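Local coordinates for protein putative cell surface hydrolase (Lactobacillus plantarum, PDB 3LP5) that is probably a cell-surface hydrolase of the alpha/beta hydrolase fold, although its substrate and reaction are not established, at residues T143-K148 and P184-N189; A172-Y177 and E204-G209. All blocks are in the same frame, centred on the assembly; numbering follows the deposited sequence.

Contact 1. Residues T143-K148 and P184-N189; sequences TSTTAK and PYNSVN
N186 lays its side chain against the backbone of T143 and S144 and overlaps the methyl of T145. Its amide nitrogen ND2 gives a hydrogen bond of 2.9 Å to T143 O, almost straight at the hydrogen (174°). The acceptor lies nearly in the plane of the donor's amide, yet ND2 itself stands above the carbonyl plane of T143. With CG anti to its own carbonyl carbon (chi1 -70°), N186 carries the amide out toward the loop, and T145 CG2 packs 3.6 Å from N186 ND2. Without the amide, as with an alanine here, T143 O would probably lose this donor and a gap would open beside the T145 methyl. Residues 143-148 lie in the loop between strand 127-134 and helix 150-157 of the alpha/beta hydrolase fold, and N186 belongs to the short helix 185-188, which has P184 at its N-cap position. On the loop side an ST turn and ST motif shape the chain: S144 OG accepts from T146 N at 3.1 Å and from A147 N at 2.8 Å. Beyond the amide, T143 CG2 rests against the ring of P184, 3.8 Å from P184 CG and also near its CB, the two side chains crossing at about a right angle.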
ATOM      1  N   THR A 143     -10.391 -18.392  -4.697  1.00 12.23           N
ATOM      2  CA  THR A 143     -10.183 -19.053  -3.405  1.00 12.87           C
ATOM      3  C   THR A 143      -9.204 -20.224  -3.540  1.00 13.49           C
ATOM      4  O   THR A 143      -9.015 -20.992  -2.600  1.00 14.08           O
ATOM      5  CB  THR A 143     -11.493 -19.546  -2.782  1.00 12.48           C
ATOM      6  OG1 THR A 143     -12.141 -20.412  -3.712  1.00 14.18           O
ATOM      7  CG2 THR A 143     -12.447 -18.365  -2.502  1.00 13.62           C
ATOM      8  N   SER A 144      -8.544 -20.342  -4.689  1.00 13.80           N
ATOM      9  CA  SER A 144      -7.694 -21.508  -4.982  1.00 13.91           C
ATOM     10  C   SER A 144      -6.347 -21.430  -4.239  1.00 13.56           C
ATOM     11  O   SER A 144      -5.908 -20.341  -3.896  1.00 13.43           O
ATOM     12  CB  SER A 144      -7.425 -21.555  -6.488  1.00 14.32           C
ATOM     13  OG  SER A 144      -6.682 -22.704  -6.816  1.00 15.90           O
ATOM     14  N   THR A 145      -5.669 -22.559  -4.017  1.00 12.66           N
ATOM     15  CA  THR A 145      -4.273 -22.486  -3.540  1.00 12.32           C
ATOM     16  C   THR A 145      -3.315 -22.900  -4.673  1.00 13.21           C
ATOM     17  O   THR A 145      -2.095 -22.924  -4.488  1.00 14.17           O
ATOM     18  CB  THR A 145      -4.025 -23.364  -2.325  1.00 12.21           C
ATOM     19  OG1 THR A 145      -4.261 -24.747  -2.692  1.00 11.37           O
ATOM     20  CG2 THR A 145      -4.992 -22.966  -1.197  1.00 14.81           C
ATOM     21  N   THR A 146      -3.841 -23.246  -5.840  1.00 12.82           N
ATOM     22  CA  THR A 146      -2.947 -23.694  -6.902  1.00 14.16           C
ATOM     23  C   THR A 146      -3.212 -22.942  -8.220  1.00 15.24           C
ATOM     24  O   THR A 146      -2.346 -22.916  -9.044  1.00 16.53           O
ATOM     25  CB  THR A 146      -3.075 -25.213  -7.240  1.00 14.64           C
ATOM     26  OG1 THR A 146      -4.414 -25.460  -7.641  1.00 15.79           O
ATOM     27  CG2 THR A 146      -2.693 -26.161  -6.106  1.00 13.89           C
ATOM     28  N   ALA A 147      -4.413 -22.432  -8.461  1.00 15.49           N
ATOM     29  CA  ALA A 147      -4.698 -21.800  -9.761  1.00 17.81           C
ATOM     30  C   ALA A 147      -4.150 -20.369  -9.826  1.00 17.23           C
ATOM     31  O   ALA A 147      -4.126 -19.659  -8.846  1.00 19.58           O
ATOM     32  CB  ALA A 147      -6.233 -21.860 -10.123  1.00 17.27           C
ATOM     33  N   LYS A 148      -3.606 -19.971 -10.956  1.00 17.99           N
ATOM     34  CA  LYS A 148      -2.977 -18.643 -11.007  1.00 18.58           C
ATOM     35  C   LYS A 148      -3.844 -17.780 -11.888  1.00 18.22           C
ATOM     36  O   LYS A 148      -4.040 -18.096 -13.071  1.00 18.50           O
ATOM     37  CB  LYS A 148      -1.580 -18.700 -11.603  1.00 19.35           C
ATOM     38  CG  LYS A 148      -0.529 -19.455 -10.744  1.00 22.71           C
ATOM     39  CD  LYS A 148       0.789 -19.678 -11.530  1.00 28.87           C
ATOM     40  CE  LYS A 148       0.712 -20.957 -12.433  1.00 35.77           C
ATOM     41  NZ  LYS A 148       1.763 -20.985 -13.522  1.00 39.47           N
ATOM     42  N   PRO A 184     -10.472 -13.222  -0.428  1.00 18.02           N
ATOM     43  CA  PRO A 184     -10.156 -14.408   0.366  1.00 17.24           C
ATOM     44  C   PRO A 184      -8.727 -14.419   0.829  1.00 16.44           C
ATOM     45  O   PRO A 184      -7.804 -13.948   0.115  1.00 16.60           O
ATOM     46  CB  PRO A 184     -10.411 -15.571  -0.580  1.00 16.55           C
ATOM     47  CG  PRO A 184     -10.644 -15.030  -1.856  1.00 18.60           C
ATOM     48  CD  PRO A 184     -10.781 -13.549  -1.826  1.00 17.29           C
ATOM     49  N   TYR A 185      -8.549 -14.964   2.017  1.00 15.66           N
ATOM     50  CA  TYR A 185      -7.238 -15.160   2.578  1.00 15.59           C
ATOM     51  C   TYR A 185      -6.304 -15.884   1.593  1.00 13.55           C
ATOM     52  O   TYR A 185      -5.166 -15.486   1.451  1.00 12.82           O
ATOM     53  CB  TYR A 185      -7.319 -15.905   3.917  1.00 17.71           C
ATOM     54  CG  TYR A 185      -5.945 -16.304   4.329  1.00 22.13           C
ATOM     55  CD1 TYR A 185      -5.044 -15.336   4.789  1.00 25.98           C
ATOM     56  CD2 TYR A 185      -5.487 -17.614   4.121  1.00 24.72           C
ATOM     57  CE1 TYR A 185      -3.735 -15.674   5.155  1.00 30.17           C
ATOM     58  CE2 TYR A 185      -4.154 -17.963   4.441  1.00 28.92           C
ATOM     59  CZ  TYR A 185      -3.295 -16.982   4.967  1.00 29.40           C
ATOM     60  OH  TYR A 185      -2.003 -17.275   5.290  1.00 29.30           O
ATOM     61  N   ASN A 186      -6.796 -16.906   0.881  1.00 12.80           N
ATOM     62  CA  ASN A 186      -5.960 -17.663  -0.091  1.00 12.47           C
ATOM     63  C   ASN A 186      -5.394 -16.796  -1.196  1.00 12.02           C
ATOM     64  O   ASN A 186      -4.272 -17.019  -1.644  1.00 12.90           O
ATOM     65  CB  ASN A 186      -6.704 -18.866  -0.701  1.00 12.20           C
ATOM     66  CG  ASN A 186      -6.922 -19.995   0.316  1.00 14.48           C
ATOM     67  OD1 ASN A 186      -6.328 -20.001   1.378  1.00 14.67           O
ATOM     68  ND2 ASN A 186      -7.766 -20.936  -0.011  1.00 16.15           N
ATOM     69  N   SER A 187      -6.132 -15.775  -1.614  1.00  9.76           N
ATOM     70  CA  SER A 187      -5.633 -14.819  -2.619  1.00 10.28           C
ATOM     71  C   SER A 187      -4.573 -13.830  -2.032  1.00  9.88           C
ATOM     72  O   SER A 187      -3.521 -13.659  -2.584  1.00 11.61           O
ATOM     73  CB  SER A 187      -6.843 -14.057  -3.219  1.00  8.63           C
ATOM     74  OG  SER A 187      -6.414 -12.977  -4.045  1.00 11.67           O
ATOM     75  N   VAL A 188      -4.844 -13.213  -0.886  1.00 11.00           N
ATOM     76  CA  VAL A 188      -3.861 -12.319  -0.221  1.00 11.54           C
ATOM     77  C   VAL A 188      -2.557 -13.069   0.014  1.00 12.09           C
ATOM     78  O   VAL A 188      -1.498 -12.504  -0.136  1.00 12.99           O
ATOM     79  CB  VAL A 188      -4.408 -11.806   1.106  1.00 11.36           C
ATOM     80  CG1 VAL A 188      -3.403 -10.822   1.800  1.00 12.30           C
ATOM     81  CG2 VAL A 188      -5.713 -11.082   0.842  1.00 12.33           C
ATOM     82  N   ASN A 189      -2.658 -14.354   0.351  1.00 11.17           N
ATOM     83  CA  ASN A 189      -1.495 -15.161   0.662  1.00 12.61           C
ATOM     84  C   ASN A 189      -0.547 -15.396  -0.541  1.00 11.06           C
ATOM     85  O   ASN A 189       0.602 -15.716  -0.333  1.00 12.07           O
ATOM     86  CB  ASN A 189      -1.949 -16.508   1.229  1.00 12.38           C
ATOM     87  CG  ASN A 189      -0.822 -17.242   1.933  1.00 19.37           C
ATOM     88  OD1 ASN A 189      -0.094 -16.668   2.756  1.00 23.32           O
ATOM     89  ND2 ASN A 189      -0.646 -18.502   1.594  1.00 21.13           N
TER

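Contact 2. Residues A172-Y177 and E204-G209; sequences AGTENY and EITVTG
A172 and its neighbours meet the end of strand 201-206 through the backbone first. A172 N donates to I205 O at 2.9 Å, approaching almost straight on to the carbonyl, and A172 O takes V207 N at 2.8 Å, here with the donor tilted 30° from the carbonyl plane. The T206 alpha carbon adds a CA-H...O contact to A172 O. This is parallel pairing, with A172 opposite T206, and it joins strand 167-172 to 201-206, the outermost strand on that side of the mixed sheet.

Past the bridge the regular pairing gives way to loop, and a side chain takes over. E175 folds back, bent at chi2 (73°), and sets OE2 2.8 Å from G209 N in a hydrogen bond that reaches the carboxylate from above its plane. The same OE2 receives a weak bond from T174 N, 3.0 Å away. Close by, G173 CA comes 3.0 Å from V207 O in a second CA-H...O contact, and a side chain at G173 would run into E175 OE1. On the exposed flank the methyls T174 CG2 and T206 CG2 touch at 3.9 Å, their side chains crossing at about a right angle.

The next shell fixes these groups. N211 holds 172-177 at two points: its backbone N binds E175 OE1 and its OD1 accepts from G173 N. I205 and V207 pack on helix 217-231. G209 has phi 89°, a backbone shape well suited to glycine. One carboxylate thus gathers amide N-H groups from 172-177 and from the chain following strand 201-206, tying the two together where the backbone pairing has ended, and these donors would probably favour its charged form.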
ATOM      1  N   ALA A 172      -2.923  -9.293   6.382  1.00 15.12           N
ATOM      2  CA  ALA A 172      -4.081 -10.060   5.923  1.00 15.72           C
ATOM      3  C   ALA A 172      -5.008 -10.409   7.093  1.00 16.43           C
ATOM      4  O   ALA A 172      -4.582 -10.507   8.265  1.00 14.43           O
ATOM      5  CB  ALA A 172      -3.604 -11.344   5.246  1.00 15.77           C
ATOM      6  N   GLY A 173      -6.281 -10.557   6.787  1.00 16.84           N
ATOM      7  CA  GLY A 173      -7.198 -11.185   7.739  1.00 19.18           C
ATOM      8  C   GLY A 173      -7.281 -12.681   7.503  1.00 20.09           C
ATOM      9  O   GLY A 173      -6.503 -13.269   6.715  1.00 20.09           O
ATOM     10  N   THR A 174      -8.214 -13.334   8.166  1.00 22.20           N
ATOM     11  CA  THR A 174      -8.354 -14.790   7.967  1.00 25.31           C
ATOM     12  C   THR A 174      -9.646 -15.190   7.249  1.00 25.87           C
ATOM     13  O   THR A 174      -9.925 -16.355   7.089  1.00 27.21           O
ATOM     14  CB  THR A 174      -8.114 -15.599   9.255  1.00 26.14           C
ATOM     15  OG1 THR A 174      -8.898 -15.043  10.327  1.00 29.26           O
ATOM     16  CG2 THR A 174      -6.589 -15.584   9.623  1.00 26.60           C
ATOM     17  N   GLU A 175     -10.378 -14.209   6.752  1.00 26.00           N
ATOM     18  CA  GLU A 175     -11.632 -14.414   6.031  1.00 27.65           C
ATOM     19  C   GLU A 175     -11.366 -15.074   4.675  1.00 28.17           C
ATOM     20  O   GLU A 175     -10.514 -14.618   3.927  1.00 26.72           O
ATOM     21  CB  GLU A 175     -12.324 -13.040   5.884  1.00 28.20           C
ATOM     22  CG  GLU A 175     -12.492 -12.276   7.273  1.00 29.86           C
ATOM     23  CD  GLU A 175     -11.174 -11.710   7.832  1.00 31.13           C
ATOM     24  OE1 GLU A 175     -10.549 -10.889   7.141  1.00 29.34           O
ATOM     25  OE2 GLU A 175     -10.757 -12.071   8.981  1.00 35.00           O
ATOM     26  N   ASN A 176     -12.053 -16.174   4.361  1.00 30.37           N
ATOM     27  CA  ASN A 176     -11.776 -16.895   3.106  1.00 32.57           C
ATOM     28  C   ASN A 176     -13.056 -17.088   2.272  1.00 34.81           C
ATOM     29  O   ASN A 176     -13.327 -18.169   1.738  1.00 34.85           O
ATOM     30  CB  ASN A 176     -11.032 -18.225   3.381  1.00 32.36           C
ATOM     31  CG  ASN A 176     -10.284 -18.788   2.126  1.00 33.27           C
ATOM     32  OD1 ASN A 176     -10.621 -19.873   1.642  1.00 38.15           O
ATOM     33  ND2 ASN A 176      -9.302 -18.064   1.607  1.00 22.50           N
ATOM     34  N   TYR A 177     -13.843 -16.018   2.208  1.00 36.55           N
ATOM     35  CA  TYR A 177     -15.009 -15.934   1.338  1.00 39.05           C
ATOM     36  C   TYR A 177     -14.863 -14.667   0.478  1.00 40.45           C
ATOM     37  O   TYR A 177     -13.991 -13.820   0.762  1.00 40.59           O
ATOM     38  CB  TYR A 177     -16.320 -15.900   2.169  1.00 38.11           C
ATOM     39  CG  TYR A 177     -16.460 -14.744   3.175  1.00 38.29           C
ATOM     40  CD1 TYR A 177     -15.866 -14.823   4.459  1.00 37.99           C
ATOM     41  CD2 TYR A 177     -17.227 -13.588   2.870  1.00 37.20           C
ATOM     42  CE1 TYR A 177     -15.995 -13.752   5.424  1.00 35.66           C
ATOM     43  CE2 TYR A 177     -17.377 -12.504   3.827  1.00 35.68           C
ATOM     44  CZ  TYR A 177     -16.745 -12.589   5.106  1.00 37.46           C
ATOM     45  OH  TYR A 177     -16.870 -11.550   6.070  1.00 35.45           O
ATOM     46  N   GLU A 204       4.582 -11.144   7.055  1.00 16.07           N
ATOM     47  CA  GLU A 204       3.145 -11.280   7.069  1.00 17.39           C
ATOM     48  C   GLU A 204       2.631 -11.010   8.451  1.00 16.84           C
ATOM     49  O   GLU A 204       3.205 -11.488   9.439  1.00 15.05           O
ATOM     50  CB  GLU A 204       2.721 -12.701   6.656  1.00 18.11           C
ATOM     51  CG  GLU A 204       3.361 -13.077   5.324  1.00 24.44           C
ATOM     52  CD  GLU A 204       3.232 -14.576   5.008  1.00 33.03           C
ATOM     53  OE1 GLU A 204       2.134 -14.963   4.573  1.00 36.93           O
ATOM     54  OE2 GLU A 204       4.214 -15.343   5.205  1.00 34.74           O
ATOM     55  N   ILE A 205       1.511 -10.278   8.508  1.00 17.99           N
ATOM     56  CA  ILE A 205       0.903  -9.860   9.784  1.00 16.58           C
ATOM     57  C   ILE A 205      -0.566 -10.152   9.655  1.00 17.32           C
ATOM     58  O   ILE A 205      -1.152  -9.834   8.634  1.00 16.59           O
ATOM     59  CB  ILE A 205       1.117  -8.322  10.079  1.00 17.27           C
ATOM     60  CG1 ILE A 205       2.597  -7.983  10.169  1.00 16.07           C
ATOM     61  CG2 ILE A 205       0.375  -7.875  11.400  1.00 15.84           C
ATOM     62  CD1 ILE A 205       2.970  -6.496  10.014  1.00 14.37           C
ATOM     63  N   THR A 206      -1.180 -10.733  10.702  1.00 16.52           N
ATOM     64  CA  THR A 206      -2.606 -10.959  10.698  1.00 17.45           C
ATOM     65  C   THR A 206      -3.346  -9.886  11.479  1.00 16.48           C
ATOM     66  O   THR A 206      -2.976  -9.532  12.598  1.00 16.64           O
ATOM     67  CB  THR A 206      -2.985 -12.363  11.277  1.00 17.66           C
ATOM     68  OG1 THR A 206      -2.178 -13.347  10.646  1.00 23.27           O
ATOM     69  CG2 THR A 206      -4.417 -12.698  10.972  1.00 18.32           C
ATOM     70  N   VAL A 207      -4.418  -9.386  10.876  1.00 16.82           N
ATOM     71  CA  VAL A 207      -5.398  -8.561  11.559  1.00 16.40           C
ATOM     72  C   VAL A 207      -6.751  -9.148  11.197  1.00 17.31           C
ATOM     73  O   VAL A 207      -7.142  -9.155  10.012  1.00 15.79           O
ATOM     74  CB  VAL A 207      -5.319  -7.060  11.093  1.00 16.31           C
ATOM     75  CG1 VAL A 207      -6.458  -6.226  11.665  1.00 14.86           C
ATOM     76  CG2 VAL A 207      -3.999  -6.481  11.518  1.00 16.16           C
ATOM     77  N   THR A 208      -7.512  -9.564  12.219  1.00 18.12           N
ATOM     78  CA  THR A 208      -8.729 -10.283  11.899  1.00 19.24           C
ATOM     79  C   THR A 208      -9.738  -9.298  11.351  1.00 17.72           C
ATOM     80  O   THR A 208      -9.836  -8.206  11.865  1.00 17.22           O
ATOM     81  CB  THR A 208      -9.272 -11.096  13.088  1.00 20.81           C
ATOM     82  OG1 THR A 208      -9.808 -10.191  14.059  1.00 24.54           O
ATOM     83  CG2 THR A 208      -8.160 -11.931  13.723  1.00 21.06           C
ATOM     84  N   GLY A 209     -10.415  -9.646  10.253  1.00 16.29           N
ATOM     85  CA  GLY A 209     -11.330  -8.730   9.609  1.00 14.66           C
ATOM     86  C   GLY A 209     -10.738  -7.825   8.549  1.00 14.24           C
ATOM     87  O   GLY A 209     -11.489  -7.135   7.840  1.00 15.36           O
TER

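How the contacts relate
Contact 2 is partly buried and continues the central sheet, whereas contact 1 lies at the surface and joins a loop to a short helix. Their chemistry follows: backbone pairing and a carboxylate holding amides at the sheet edge, against one side-chain amide and a few methyl contacts at the periphery. The segments alternate along the chain, and the stretch after strand 167-172 leads into helix 185-188, so 172-177 and 184-189 are near neighbours. They touch directly, with Y185 N 2.8 Å from E175 O in a probable hydrogen bond. The residue whose carboxylate serves contact 2 therefore offers its carbonyl to the helix of contact 1, with the two centres about 13 Å apart.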